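Local coordinates for protein-S-isoprenylcysteine O-methyltransferase (Tribolium castaneum, PDB 5V7P), which methylates the C-terminal carboxylate of isoprenylated cysteines in proteins, using S-adenosyl-L-methionine as methyl donor in the endoplasmic reticulum membrane, at residues L79-K82 and L83-P87. Sequence-based numbering, arbitrary orientation.
Sequences LYIK and LVAPP. With MPG ([(Z)-octadec-9-enyl] (2R)-2,3-bis(oxidanyl)propanoate), chain S; MPG ([(Z)-octadec-9-enyl] (2R)-2,3-bis(oxidanyl)propanoate), chain Y; UND (undecane), chain E; D10 (decane), chain L.
Y80 and V84, one helical turn apart, are joined by both backbone and side chain. V84 N donates a hydrogen bond to Y80 O at 3.2 Å, while V84 CG2 sits over one ring face, offset toward the rim and 4.3 Å from the centroid, a CH-pi contact. The ring reaches that place because its CG lies anti to the backbone N (chi1 -178°). Its hydroxyl, beside one lipid chain, is satisfied by a hydrogen bond with N38 OD1, while undecane and one glycerate lipid approach the ring obliquely. One residue on, A85 N bonds to I81 O at 3.0 Å with an N-H...O angle of 152°, and the small A85 methyl fits against I81 CG2 (3.8 Å). The L83 amide is shared weakly between two acceptors, L79 O at 3.1 Å and Y80 O at 3.3 Å, so Y80 O accepts one sound bond from V84 N and a weak one from L83 N. P86, without an N-H, can continue no such ladder, which suits a residue just past the helix end. Branched aliphatic groups suit the lipid-facing surface: L83 CD1 meets undecane, its CD2 the other glycerate lipid, and I81 CD1 decane. K82 lays its methylenes against that second lipid, CG and CE by the head group, its long aliphatic stem suiting this apolar surface. Here the i-to-i+4 ladder ends at the C-terminus of transmembrane helix 59-84, which passes into a short, proline-containing connection predicted to be lumenal.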
# COMPACT_ATOMS: atom_id res chain seq x y z
N LEU A 79 5.92 21.69 -4.85
CA LEU A 79 5.52 22.80 -5.71
C LEU A 79 6.55 23.92 -5.67
O LEU A 79 6.80 24.58 -6.69
CB LEU A 79 4.14 23.31 -5.29
CG LEU A 79 2.98 22.34 -5.47
CD1 LEU A 79 1.73 22.86 -4.77
CD2 LEU A 79 2.70 22.09 -6.94
N TYR A 80 7.15 24.16 -4.50
CA TYR A 80 8.20 25.16 -4.39
C TYR A 80 9.37 24.82 -5.30
O TYR A 80 9.88 25.68 -6.03
CB TYR A 80 8.64 25.24 -2.92
CG TYR A 80 9.71 26.28 -2.62
CD1 TYR A 80 9.60 27.58 -3.09
CD2 TYR A 80 10.80 25.96 -1.82
CE1 TYR A 80 10.56 28.53 -2.80
CE2 TYR A 80 11.76 26.90 -1.53
CZ TYR A 80 11.64 28.19 -2.02
OH TYR A 80 12.60 29.13 -1.72
N ILE A 81 9.81 23.56 -5.27
CA ILE A 81 10.93 23.13 -6.11
C ILE A 81 10.55 23.21 -7.58
O ILE A 81 11.35 23.63 -8.43
CB ILE A 81 11.38 21.71 -5.72
CG1 ILE A 81 12.02 21.74 -4.33
CG2 ILE A 81 12.34 21.13 -6.75
CD1 ILE A 81 12.28 20.37 -3.74
N LYS A 82 9.33 22.81 -7.91
CA LYS A 82 8.90 22.79 -9.30
C LYS A 82 8.92 24.19 -9.91
O LYS A 82 9.15 24.34 -11.12
CB LYS A 82 7.49 22.19 -9.40
CG LYS A 82 7.10 21.73 -10.78
CD LYS A 82 5.77 21.00 -10.74
CE LYS A 82 5.46 20.33 -12.07
NZ LYS A 82 4.34 19.36 -11.93
N LEU A 83 8.70 25.22 -9.10
CA LEU A 83 8.56 26.58 -9.61
C LEU A 83 9.88 27.34 -9.68
O LEU A 83 10.10 28.11 -10.62
CB LEU A 83 7.58 27.36 -8.73
CG LEU A 83 6.12 26.91 -8.81
CD1 LEU A 83 5.31 27.54 -7.68
CD2 LEU A 83 5.51 27.28 -10.15
N VAL A 84 10.78 27.13 -8.71
CA VAL A 84 11.95 27.98 -8.57
C VAL A 84 13.26 27.26 -8.86
O VAL A 84 14.26 27.93 -9.17
CB VAL A 84 12.01 28.62 -7.16
CG1 VAL A 84 10.63 29.10 -6.72
CG2 VAL A 84 12.58 27.64 -6.12
N ALA A 85 13.30 25.93 -8.77
CA ALA A 85 14.55 25.22 -8.94
C ALA A 85 15.01 25.26 -10.39
O ALA A 85 14.22 25.59 -11.29
CB ALA A 85 14.40 23.77 -8.48
N PRO A 86 16.27 24.96 -10.66
CA PRO A 86 16.75 24.94 -12.03
C PRO A 86 15.94 23.96 -12.86
O PRO A 86 15.42 22.96 -12.33
CB PRO A 86 18.21 24.49 -11.90
CG PRO A 86 18.60 24.85 -10.52
CD PRO A 86 17.36 24.69 -9.69
N PRO A 87 15.82 24.19 -14.17
CA PRO A 87 15.11 23.22 -15.02
C PRO A 87 15.69 21.83 -14.92
O PRO A 87 14.98 20.85 -15.22
CB PRO A 87 15.27 23.80 -16.43
CG PRO A 87 16.49 24.65 -16.36
CD PRO A 87 16.52 25.22 -14.97
C2 MPG S . 5.05 25.24 -13.34
C3 MPG S . 4.76 24.34 -12.14
C4 MPG S . 3.38 24.67 -11.56
C5 MPG S . 2.30 23.92 -12.33
C6 MPG S . 2.25 22.46 -11.87
C7 MPG S . 1.15 21.70 -12.60
C8 MPG S . 1.38 21.65 -14.11
C9 MPG S . 2.74 21.01 -14.41
C10 MPG S . 3.26 21.01 -15.61
C11 MPG S . 2.57 21.63 -16.82
C12 MPG S . 3.16 23.01 -17.09
C13 MPG S . 2.20 23.82 -17.95
C14 MPG S . 1.88 23.05 -19.23
O1 MPG S . 6.50 23.48 -14.05
C1 MPG S . 6.40 24.87 -13.95
CXD MPG S . 8.13 21.54 -14.23
O2 MPG S . 9.46 21.33 -14.61
C21 MPG S . 7.21 20.67 -15.09
O3 MPG S . 7.81 20.41 -16.32
O4 MPG S . 8.56 23.76 -14.89
CX3 MPG S . 7.77 23.02 -14.43
C2 MPG Y . 16.04 26.86 -4.18
C3 MPG Y . 15.37 26.56 -2.84
C4 MPG Y . 15.60 25.09 -2.49
C5 MPG Y . 14.35 24.51 -1.83
C6 MPG Y . 14.65 23.06 -1.42
C7 MPG Y . 14.35 22.84 0.06
C8 MPG Y . 15.29 21.78 0.64
C9 MPG Y . 14.56 20.44 0.81
C10 MPG Y . 15.23 19.32 0.95
C11 MPG Y . 16.76 19.31 0.96
C12 MPG Y . 17.27 17.96 1.48
C13 MPG Y . 18.68 18.13 2.03
O1 MPG Y . 16.55 28.60 -5.73
C1 MPG Y . 15.92 28.34 -4.51
CXD MPG Y . 16.89 30.55 -7.33
O2 MPG Y . 16.15 31.07 -8.40
C21 MPG Y . 18.09 29.77 -7.88
O3 MPG Y . 19.08 30.67 -8.29
O4 MPG Y . 14.83 29.81 -6.50
CX3 MPG Y . 16.00 29.64 -6.50
C1 UND E . 2.73 26.58 -3.51
C2 UND E . 4.15 26.94 -3.05
C3 UND E . 4.46 28.38 -3.43
C4 UND E . 5.93 28.68 -3.12
C5 UND E . 6.30 30.05 -3.70
C6 UND E . 6.67 29.90 -5.17
C7 UND E . 6.69 31.28 -5.84
C8 UND E . 7.47 31.20 -7.14
C9 UND E . 6.65 31.80 -8.28
C10 UND E . 7.51 31.89 -9.54
C11 UND E . 6.63 31.95 -10.78
C2 D10 L . 15.52 16.79 -2.53
C3 D10 L . 15.10 18.14 -3.09
C4 D10 L . 16.26 18.75 -3.87
C5 D10 L . 15.91 20.18 -4.29
C6 D10 L . 17.12 20.82 -4.96
C7 D10 L . 16.83 22.28 -5.30
C8 D10 L . 18.13 22.96 -5.73
C9 D10 L . 17.89 24.44 -5.98
C10 D10 L . 19.22 25.19 -5.98